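PDB 3JTN: adapter protein MecA 2 from Bacillus subtilis, which targets unfolded and aggregated proteins and the competence factor ComK to the ClpC protease and takes part in Spx degradation, its C-terminal domain binding ClpC. Local coordinates for residues 25-33 with 73-84; 5-16 with 53-63. One frame throughout, in Å; residues are numbered along the deposited sequence.

Contact 1: 25-33 with 73-84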
loop_
_atom_site.group_PDB
_atom_site.type_symbol
_atom_site.label_atom_id
_atom_site.label_comp_id
_atom_site.label_asym_id
_atom_site.label_seq_id
_atom_site.Cartn_x
_atom_site.Cartn_y
_atom_site.Cartn_z
ATOM N N ILE A 25 1.570 8.775 6.970
ATOM C CA ILE A 25 1.709 7.316 6.857
ATOM C C ILE A 25 2.927 6.984 6.004
ATOM O O ILE A 25 2.851 6.967 4.773
ATOM C CB ILE A 25 0.476 6.657 6.206
ATOM C CG1 ILE A 25 -0.787 6.901 7.029
ATOM C CG2 ILE A 25 0.696 5.178 5.999
ATOM C CD1 ILE A 25 -0.528 7.038 8.470
ATOM N N THR A 26 4.051 6.718 6.657
ATOM C CA THR A 26 5.326 6.592 5.960
ATOM C C THR A 26 5.741 5.127 5.763
ATOM O O THR A 26 6.818 4.832 5.257
ATOM C CB THR A 26 6.419 7.412 6.697
ATOM O OG1 THR A 26 6.125 8.811 6.579
ATOM C CG2 THR A 26 7.780 7.157 6.119
ATOM N N GLY A 27 4.862 4.206 6.135
ATOM C CA GLY A 27 5.193 2.797 6.063
ATOM C C GLY A 27 4.612 2.113 4.846
ATOM O O GLY A 27 4.829 2.533 3.718
ATOM N N GLY A 28 3.861 1.044 5.071
ATOM C CA GLY A 28 3.306 0.284 3.974
ATOM C C GLY A 28 4.182 -0.870 3.534
ATOM O O GLY A 28 5.408 -0.793 3.523
ATOM N N THR A 29 3.541 -1.958 3.155
ATOM C CA THR A 29 4.258 -3.078 2.595
ATOM C C THR A 29 3.716 -3.376 1.219
ATOM O O THR A 29 2.536 -3.684 1.057
ATOM C CB THR A 29 4.126 -4.308 3.471
ATOM O OG1 THR A 29 4.950 -4.134 4.628
ATOM C CG2 THR A 29 4.584 -5.540 2.707
ATOM N N VAL A 30 4.581 -3.265 0.224
ATOM C CA VAL A 30 4.187 -3.539 -1.148
ATOM C C VAL A 30 4.510 -4.972 -1.519
ATOM O O VAL A 30 5.646 -5.412 -1.360
ATOM C CB VAL A 30 4.904 -2.606 -2.140
ATOM C CG1 VAL A 30 4.596 -3.018 -3.578
ATOM C CG2 VAL A 30 4.511 -1.157 -1.881
ATOM N N TYR A 31 3.504 -5.687 -2.015
ATOM C CA TYR A 31 3.696 -7.026 -2.548
ATOM C C TYR A 31 3.439 -7.038 -4.044
ATOM O O TYR A 31 2.660 -6.241 -4.542
ATOM C CB TYR A 31 2.724 -8.008 -1.899
ATOM C CG TYR A 31 2.924 -8.198 -0.421
ATOM C CD1 TYR A 31 3.890 -9.071 0.063
ATOM C CD2 TYR A 31 2.137 -7.516 0.494
ATOM C CE1 TYR A 31 4.073 -9.255 1.431
ATOM C CE2 TYR A 31 2.307 -7.693 1.859
ATOM C CZ TYR A 31 3.278 -8.563 2.322
ATOM O OH TYR A 31 3.447 -8.736 3.684
ATOM N N HIS A 32 4.095 -7.953 -4.755
ATOM C CA HIS A 32 3.736 -8.225 -6.140
ATOM C C HIS A 32 3.223 -9.645 -6.210
ATOM O O HIS A 32 3.912 -10.583 -5.829
ATOM C CB HIS A 32 4.921 -8.047 -7.094
ATOM C CG HIS A 32 4.572 -8.302 -8.527
ATOM N ND1 HIS A 32 3.887 -7.389 -9.300
ATOM C CD2 HIS A 32 4.801 -9.371 -9.324
ATOM C CE1 HIS A 32 3.716 -7.881 -10.514
ATOM N NE2 HIS A 32 4.261 -9.083 -10.555
ATOM N N TYR A 33 2.004 -9.803 -6.692
ATOM C CA TYR A 33 1.392 -11.111 -6.741
ATOM C C TYR A 33 0.460 -11.183 -7.939
ATOM O O TYR A 33 -0.333 -10.272 -8.168
ATOM C CB TYR A 33 0.641 -11.389 -5.431
ATOM C CG TYR A 33 -0.172 -12.659 -5.450
ATOM C CD1 TYR A 33 0.435 -13.902 -5.293
ATOM C CD2 TYR A 33 -1.547 -12.621 -5.635
ATOM C CE1 TYR A 33 -0.304 -15.062 -5.317
ATOM C CE2 TYR A 33 -2.299 -13.782 -5.661
ATOM C CZ TYR A 33 -1.672 -14.997 -5.502
ATOM O OH TYR A 33 -2.420 -16.152 -5.525
ATOM N N TYR A 73 3.031 -16.436 -0.799
ATOM C CA TYR A 73 2.972 -16.710 -2.231
ATOM C C TYR A 73 3.257 -15.493 -3.131
ATOM O O TYR A 73 3.460 -15.642 -4.334
ATOM C CB TYR A 73 1.627 -17.350 -2.588
ATOM C CG TYR A 73 1.297 -18.562 -1.743
ATOM C CD1 TYR A 73 1.675 -19.836 -2.142
ATOM C CD2 TYR A 73 0.609 -18.433 -0.541
ATOM C CE1 TYR A 73 1.376 -20.951 -1.371
ATOM C CE2 TYR A 73 0.304 -19.539 0.235
ATOM C CZ TYR A 73 0.690 -20.795 -0.185
ATOM O OH TYR A 73 0.393 -21.898 0.584
ATOM N N GLY A 74 3.278 -14.298 -2.549
ATOM C CA GLY A 74 3.567 -13.095 -3.311
ATOM C C GLY A 74 5.025 -12.684 -3.215
ATOM O O GLY A 74 5.800 -13.281 -2.468
ATOM N N LYS A 75 5.404 -11.661 -3.974
ATOM C CA LYS A 75 6.763 -11.138 -3.924
ATOM C C LYS A 75 6.824 -9.888 -3.044
ATOM O O LYS A 75 6.061 -8.937 -3.235
ATOM C CB LYS A 75 7.282 -10.845 -5.344
ATOM C CG LYS A 75 8.690 -10.243 -5.420
ATOM C CD LYS A 75 9.752 -11.148 -4.785
ATOM C CE LYS A 75 11.148 -10.515 -4.858
ATOM N NZ LYS A 75 12.059 -10.993 -3.780
ATOM N N LEU A 76 7.726 -9.905 -2.069
ATOM C CA LEU A 76 7.882 -8.781 -1.156
ATOM C C LEU A 76 8.764 -7.724 -1.803
ATOM O O LEU A 76 9.959 -7.926 -2.012
ATOM C CB LEU A 76 8.478 -9.245 0.179
ATOM C CG LEU A 76 8.729 -8.210 1.277
ATOM C CD1 LEU A 76 7.418 -7.599 1.764
ATOM C CD2 LEU A 76 9.482 -8.861 2.443
ATOM N N ILE A 77 8.168 -6.593 -2.133
ATOM C CA ILE A 77 8.913 -5.549 -2.804
ATOM C C ILE A 77 9.435 -4.582 -1.759
ATOM O O ILE A 77 10.601 -4.182 -1.786
ATOM C CB ILE A 77 8.037 -4.799 -3.827
ATOM C CG1 ILE A 77 7.259 -5.796 -4.680
ATOM C CG2 ILE A 77 8.899 -3.920 -4.709
ATOM C CD1 ILE A 77 8.159 -6.709 -5.471
ATOM N N MET A 78 8.559 -4.201 -0.838
ATOM C CA MET A 78 8.932 -3.249 0.186
ATOM C C MET A 78 8.245 -3.612 1.480
ATOM O O MET A 78 7.019 -3.649 1.548
ATOM C CB MET A 78 8.544 -1.833 -0.233
ATOM C CG MET A 78 9.104 -1.427 -1.573
ATOM S SD MET A 78 8.468 0.165 -2.127
ATOM C CE MET A 78 7.922 -0.315 -3.747
ATOM N N ASP A 79 9.039 -3.889 2.507
ATOM C CA ASP A 79 8.485 -4.264 3.797
ATOM C C ASP A 79 8.505 -3.094 4.763
ATOM O O ASP A 79 9.574 -2.683 5.221
ATOM C CB ASP A 79 9.263 -5.437 4.403
ATOM C CG ASP A 79 8.739 -5.836 5.779
ATOM O OD1 ASP A 79 7.541 -6.193 5.884
ATOM O OD2 ASP A 79 9.527 -5.798 6.753
ATOM N N GLY A 80 7.320 -2.562 5.059
ATOM C CA GLY A 80 7.141 -1.615 6.145
ATOM C C GLY A 80 7.667 -0.220 5.887
ATOM O O GLY A 80 7.490 0.669 6.717
ATOM N N ASN A 81 8.320 -0.018 4.750
ATOM C CA ASN A 81 8.816 1.312 4.402
ATOM C C ASN A 81 8.493 1.692 2.965
ATOM O O ASN A 81 9.178 2.511 2.363
ATOM C CB ASN A 81 10.321 1.415 4.651
ATOM C CG ASN A 81 11.101 0.341 3.925
ATOM O OD1 ASN A 81 10.548 -0.398 3.107
ATOM N ND2 ASN A 81 12.396 0.250 4.218
ATOM N N ALA A 82 7.440 1.089 2.423
ATOM C CA ALA A 82 6.989 1.379 1.061
ATOM C C ALA A 82 6.929 2.869 0.734
ATOM O O ALA A 82 7.542 3.330 -0.239
ATOM C CB ALA A 82 5.637 0.755 0.825
ATOM N N VAL A 83 6.172 3.622 1.528
ATOM C CA VAL A 83 5.934 5.024 1.206
ATOM C C VAL A 83 7.214 5.827 1.299
ATOM O O VAL A 83 7.457 6.711 0.486
ATOM C CB VAL A 83 4.902 5.672 2.125
ATOM C CG1 VAL A 83 4.910 7.172 1.914
ATOM C CG2 VAL A 83 3.513 5.094 1.872
ATOM N N GLU A 84 8.044 5.519 2.287
ATOM C CA GLU A 84 9.226 6.323 2.489
ATOM C C GLU A 84 10.287 5.958 1.463
ATOM O O GLU A 84 11.046 6.813 1.031
ATOM C CB GLU A 84 9.769 6.176 3.905
ATOM C CG GLU A 84 10.866 5.171 4.056
ATOM C CD GLU A 84 11.979 5.700 4.926
ATOM O OE1 GLU A 84 12.850 6.424 4.396
ATOM O OE2 GLU A 84 11.982 5.398 6.138
HETATM O O HOH W 1 9.104 4.167 6.346
#
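His32 and Lys75 exchange two short backbone bonds, His32 N to Lys75 O at 2.7 Å and Lys75 N to His32 O at 2.6 Å, and so pair strand 29-33 with the outermost strand 75-78. Val30 O is gripped twice, by Ile77 N and by Met78 N, the second donor lying in the carbonyl plane on a lone pair, while Val30 N donates a hydrogen bond to Met78 O. Two residues thus face one, a classic beta bulge in the edge strand of the antiparallel sheet of this ClpC-interacting domain. Beyond it the chain turns into helix 82-87, whose first turn is held by Gly27 O, which takes Val83 N at 2.8 Å in an almost straight bond (173°), and by Gly28 O, which takes Ala82 N. A direct side-chain bond comes from Thr29: OG1, set beside its own backbone N (chi1 -74°), accepts Gly80 N at 2.9 Å. A valine here, lacking the hydroxyl, would probably leave the turn at 79-80 less firmly fixed, with Gly80 N robbed of this partner. One water donates to both Thr26 O and Glu84 OE2. Among apolar contacts, Val30 CG2 meets Ala82 CB at 3.5 Å and CG1 meets Ile77 CB, while Leu76 CD1 touches Thr29 CG2 and Tyr31 CE1.

Contact 2: 5-16 with 53-63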
loop_
_atom_site.group_PDB
_atom_site.type_symbol
_atom_site.label_atom_id
_atom_site.label_comp_id
_atom_site.label_asym_id
_atom_site.label_seq_id
_atom_site.Cartn_x
_atom_site.Cartn_y
_atom_site.Cartn_z
ATOM N N TYR A 5 -4.757 -3.062 -0.522
ATOM C CA TYR A 5 -5.359 -2.646 -1.772
ATOM C C TYR A 5 -4.563 -3.206 -2.928
ATOM O O TYR A 5 -3.350 -3.334 -2.835
ATOM C CB TYR A 5 -5.459 -1.118 -1.849
ATOM C CG TYR A 5 -6.819 -0.624 -1.428
ATOM C CD1 TYR A 5 -7.566 0.207 -2.252
ATOM C CD2 TYR A 5 -7.375 -1.023 -0.220
ATOM C CE1 TYR A 5 -8.815 0.644 -1.875
ATOM C CE2 TYR A 5 -8.631 -0.591 0.169
ATOM C CZ TYR A 5 -9.349 0.237 -0.667
ATOM O OH TYR A 5 -10.599 0.681 -0.293
ATOM N N GLN A 6 -5.250 -3.587 -3.997
ATOM C CA GLN A 6 -4.555 -3.944 -5.214
ATOM C C GLN A 6 -4.473 -2.691 -6.063
ATOM O O GLN A 6 -5.264 -1.760 -5.896
ATOM C CB GLN A 6 -5.262 -5.081 -5.955
ATOM C CG GLN A 6 -6.655 -4.784 -6.446
ATOM C CD GLN A 6 -7.313 -6.020 -7.038
ATOM O OE1 GLN A 6 -8.528 -6.197 -6.946
ATOM N NE2 GLN A 6 -6.507 -6.895 -7.627
ATOM N N PHE A 7 -3.510 -2.661 -6.966
ATOM C CA PHE A 7 -3.274 -1.464 -7.750
ATOM C C PHE A 7 -3.144 -1.789 -9.225
ATOM O O PHE A 7 -2.625 -2.841 -9.595
ATOM C CB PHE A 7 -2.059 -0.708 -7.210
ATOM C CG PHE A 7 -2.291 -0.129 -5.848
ATOM C CD1 PHE A 7 -2.809 1.152 -5.704
ATOM C CD2 PHE A 7 -2.047 -0.882 -4.710
ATOM C CE1 PHE A 7 -3.053 1.672 -4.452
ATOM C CE2 PHE A 7 -2.288 -0.364 -3.455
ATOM C CZ PHE A 7 -2.789 0.908 -3.319
ATOM N N HIS A 8 -3.670 -0.907 -10.063
ATOM C CA HIS A 8 -3.626 -1.135 -11.491
ATOM C C HIS A 8 -2.165 -1.231 -11.920
ATOM O O HIS A 8 -1.754 -2.209 -12.542
ATOM C CB HIS A 8 -4.352 -0.017 -12.233
ATOM C CG HIS A 8 -4.136 -0.050 -13.709
ATOM N ND1 HIS A 8 -4.519 -1.118 -14.489
ATOM C CD2 HIS A 8 -3.564 0.846 -14.546
ATOM C CE1 HIS A 8 -4.195 -0.878 -15.748
ATOM N NE2 HIS A 8 -3.616 0.308 -15.809
ATOM N N SER A 9 -1.381 -0.219 -11.561
ATOM C CA SER A 9 0.050 -0.236 -11.831
ATOM C C SER A 9 0.837 0.250 -10.626
ATOM O O SER A 9 0.278 0.874 -9.726
ATOM C CB SER A 9 0.381 0.630 -13.049
ATOM O OG SER A 9 -0.112 1.942 -12.880
ATOM N N PHE A 10 2.136 -0.036 -10.611
ATOM C CA PHE A 10 2.992 0.411 -9.521
ATOM C C PHE A 10 3.002 1.938 -9.417
ATOM O O PHE A 10 3.273 2.498 -8.356
ATOM C CB PHE A 10 4.421 -0.114 -9.682
ATOM C CG PHE A 10 5.316 0.236 -8.527
ATOM C CD1 PHE A 10 5.346 -0.557 -7.394
ATOM C CD2 PHE A 10 6.090 1.383 -8.555
ATOM C CE1 PHE A 10 6.147 -0.223 -6.324
ATOM C CE2 PHE A 10 6.894 1.720 -7.482
ATOM C CZ PHE A 10 6.920 0.917 -6.368
ATOM N N GLU A 11 2.702 2.616 -10.519
ATOM C CA GLU A 11 2.639 4.070 -10.501
ATOM C C GLU A 11 1.522 4.591 -9.594
ATOM O O GLU A 11 1.659 5.651 -8.986
ATOM C CB GLU A 11 2.499 4.638 -11.917
ATOM C CG GLU A 11 3.820 4.746 -12.656
ATOM C CD GLU A 11 3.661 5.316 -14.052
ATOM O OE1 GLU A 11 2.542 5.241 -14.606
ATOM O OE2 GLU A 11 4.655 5.837 -14.598
ATOM N N ASP A 12 0.417 3.859 -9.506
ATOM C CA ASP A 12 -0.668 4.276 -8.624
ATOM C C ASP A 12 -0.187 4.203 -7.182
ATOM O O ASP A 12 -0.663 4.938 -6.319
ATOM C CB ASP A 12 -1.913 3.411 -8.838
ATOM C CG ASP A 12 -2.585 3.668 -10.188
ATOM O OD1 ASP A 12 -2.837 4.853 -10.514
ATOM O OD2 ASP A 12 -2.870 2.690 -10.919
ATOM N N ILE A 13 0.778 3.323 -6.926
ATOM C CA ILE A 13 1.369 3.230 -5.594
ATOM C C ILE A 13 2.351 4.362 -5.403
ATOM O O ILE A 13 2.471 4.893 -4.312
ATOM C CB ILE A 13 2.055 1.868 -5.337
ATOM C CG1 ILE A 13 1.040 0.721 -5.460
ATOM C CG2 ILE A 13 2.678 1.824 -3.936
ATOM C CD1 ILE A 13 1.606 -0.645 -5.026
ATOM N N ILE A 14 3.043 4.767 -6.466
ATOM C CA ILE A 14 3.984 5.875 -6.323
ATOM C C ILE A 14 3.211 7.143 -6.020
ATOM O O ILE A 14 3.550 7.900 -5.112
ATOM C CB ILE A 14 4.865 6.053 -7.564
ATOM C CG1 ILE A 14 5.972 4.998 -7.568
ATOM C CG2 ILE A 14 5.487 7.442 -7.578
ATOM C CD1 ILE A 14 6.612 4.796 -8.912
ATOM N N GLN A 15 2.146 7.348 -6.777
ATOM C CA GLN A 15 1.278 8.493 -6.611
ATOM C C GLN A 15 0.601 8.474 -5.236
ATOM O O GLN A 15 0.640 9.442 -4.482
ATOM C CB GLN A 15 0.236 8.448 -7.720
ATOM C CG GLN A 15 0.787 8.889 -9.074
ATOM C CD GLN A 15 -0.163 8.607 -10.227
ATOM O OE1 GLN A 15 -0.967 7.674 -10.178
ATOM N NE2 GLN A 15 -0.061 9.408 -11.285
ATOM N N LEU A 16 -0.030 7.356 -4.914
ATOM C CA LEU A 16 -0.559 7.149 -3.578
ATOM C C LEU A 16 0.437 7.569 -2.510
ATOM O O LEU A 16 0.082 8.228 -1.535
ATOM C CB LEU A 16 -0.899 5.673 -3.399
ATOM C CG LEU A 16 -1.124 5.202 -1.970
ATOM C CD1 LEU A 16 -2.366 5.845 -1.396
ATOM C CD2 LEU A 16 -1.263 3.700 -1.975
ATOM N N VAL A 53 -8.321 4.231 4.085
ATOM C CA VAL A 53 -8.955 3.471 3.010
ATOM C C VAL A 53 -9.531 4.403 1.958
ATOM O O VAL A 53 -9.315 4.206 0.766
ATOM C CB VAL A 53 -10.073 2.544 3.534
ATOM C CG1 VAL A 53 -11.104 2.272 2.449
ATOM C CG2 VAL A 53 -9.473 1.248 4.043
ATOM N N ALA A 54 -10.273 5.412 2.404
ATOM C CA ALA A 54 -10.835 6.394 1.492
ATOM C C ALA A 54 -9.763 6.884 0.532
ATOM O O ALA A 54 -9.995 6.948 -0.675
ATOM C CB ALA A 54 -11.445 7.559 2.262
ATOM N N VAL A 55 -8.584 7.222 1.051
ATOM C CA VAL A 55 -7.525 7.697 0.167
ATOM C C VAL A 55 -6.956 6.545 -0.641
ATOM O O VAL A 55 -6.576 6.730 -1.796
ATOM C CB VAL A 55 -6.380 8.458 0.893
ATOM C CG1 VAL A 55 -6.874 9.083 2.195
ATOM C CG2 VAL A 55 -5.205 7.554 1.142
ATOM N N LEU A 56 -6.904 5.354 -0.044
ATOM C CA LEU A 56 -6.408 4.180 -0.756
ATOM C C LEU A 56 -7.237 3.922 -2.004
ATOM O O LEU A 56 -6.688 3.586 -3.055
ATOM C CB LEU A 56 -6.450 2.938 0.126
ATOM C CG LEU A 56 -5.278 2.725 1.072
ATOM C CD1 LEU A 56 -5.364 1.324 1.644
ATOM C CD2 LEU A 56 -3.966 2.933 0.343
ATOM N N ALA A 57 -8.555 4.084 -1.866
ATOM C CA ALA A 57 -9.517 3.837 -2.944
ATOM C C ALA A 57 -9.345 4.776 -4.130
ATOM O O ALA A 57 -9.748 4.448 -5.254
ATOM C CB ALA A 57 -10.942 3.926 -2.416
ATOM N N GLU A 58 -8.769 5.946 -3.877
ATOM C CA GLU A 58 -8.490 6.897 -4.945
ATOM C C GLU A 58 -7.433 6.327 -5.871
ATOM O O GLU A 58 -7.381 6.659 -7.045
ATOM C CB GLU A 58 -7.992 8.227 -4.375
ATOM C CG GLU A 58 -9.045 9.058 -3.642
ATOM C CD GLU A 58 -8.428 10.192 -2.827
ATOM O OE1 GLU A 58 -7.184 10.204 -2.660
ATOM O OE2 GLU A 58 -9.183 11.069 -2.348
ATOM N N TYR A 59 -6.575 5.463 -5.339
ATOM C CA TYR A 59 -5.432 4.984 -6.110
ATOM C C TYR A 59 -5.501 3.507 -6.480
ATOM O O TYR A 59 -4.925 3.077 -7.476
ATOM C CB TYR A 59 -4.144 5.282 -5.356
ATOM C CG TYR A 59 -3.856 6.757 -5.244
ATOM C CD1 TYR A 59 -3.213 7.432 -6.271
ATOM C CD2 TYR A 59 -4.229 7.473 -4.117
ATOM C CE1 TYR A 59 -2.945 8.794 -6.181
ATOM C CE2 TYR A 59 -3.960 8.832 -4.010
ATOM C CZ TYR A 59 -3.316 9.486 -5.049
ATOM O OH TYR A 59 -3.037 10.831 -4.961
ATOM N N GLY A 60 -6.210 2.728 -5.675
ATOM C CA GLY A 60 -6.291 1.309 -5.915
ATOM C C GLY A 60 -7.674 0.795 -5.592
ATOM O O GLY A 60 -8.581 1.562 -5.267
ATOM N N ASN A 61 -7.829 -0.516 -5.685
ATOM C CA ASN A 61 -9.098 -1.143 -5.420
ATOM C C ASN A 61 -8.936 -2.176 -4.315
ATOM O O ASN A 61 -7.857 -2.725 -4.137
ATOM C CB ASN A 61 -9.644 -1.780 -6.696
ATOM C CG ASN A 61 -10.140 -0.745 -7.691
ATOM O OD1 ASN A 61 -11.317 -0.378 -7.687
ATOM N ND2 ASN A 61 -9.238 -0.251 -8.530
ATOM N N PRO A 62 -10.007 -2.423 -3.558
ATOM C CA PRO A 62 -9.889 -3.402 -2.483
ATOM C C PRO A 62 -9.499 -4.734 -3.113
ATOM O O PRO A 62 -9.598 -4.925 -4.335
ATOM C CB PRO A 62 -11.308 -3.484 -1.911
ATOM C CG PRO A 62 -12.056 -2.319 -2.495
ATOM C CD PRO A 62 -11.397 -2.020 -3.803
ATOM N N THR A 63 -9.035 -5.650 -2.286
ATOM C CA THR A 63 -8.704 -6.976 -2.761
ATOM C C THR A 63 -9.234 -7.924 -1.708
ATOM O O THR A 63 -9.302 -7.559 -0.534
ATOM C CB THR A 63 -7.180 -7.126 -2.943
ATOM O OG1 THR A 63 -6.853 -8.480 -3.277
ATOM C CG2 THR A 63 -6.453 -6.725 -1.669
#
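A helix lying against one face of an antiparallel sheet, followed at once by a short edge strand, forms this part of the MecA C-terminal domain: helix 49-59 packs beside helix 10-22, their segments 53-59 and 10-16 running at 139° to each other, and the chain leaving it pairs with strand 3-7. The pairing rests on Gln6 and Asn61, with Gln6 N to Asn61 O at 2.7 Å and Asn61 N to Gln6 O at 2.9 Å. Next to it the Tyr5 ring is sandwiched. Leu56 CB sits over the centre of one face, 3.7 Å from the centroid, and Pro62 CA covers the opposite face at 4.0 Å, both as CH-pi contacts; Gly60 O lies in plane at the ring edge. The ring of Tyr59 is laid over helix 10-22, with Leu16 CA 3.5 Å from its centroid and only 5° off the normal, while its hydroxyl bonds Ser19. Leu16, its CG anti to the backbone N (chi1 165°), sends CD2 to Leu56 CD2 at 3.6 Å. Phe7 turns an edge to Tyr59 CB. A CB at Gly60 would probably clash with Gln6 O and Phe7 CE1. Two backbone hydrogen bonds join the segments; the rest of their association depends largely on aromatic faces and aliphatic carbons.

From the N terminus, strand 3-7 and helix 10-22 supply the first half of contact 2, and the chain then runs on into 25-33, the first half of contact 1. After strand 36-41, helix 49-59 and strand 61-62 return to the start and close contact 2; helix 67-73 follows before 73-84 closes contact 1. The two loops therefore cross rather than nest. Each contact supplies one outermost strand of the same sheet, 61-62 in contact 2 and 75-78 in contact 1, with strand 36-41 lying between strands 3-7 and 29-33. Their centres are 13 Å apart, yet they meet where helix 10-22 covers the sheet: Val30 CG2 packs on Ile13 CG2 at 4.1 Å.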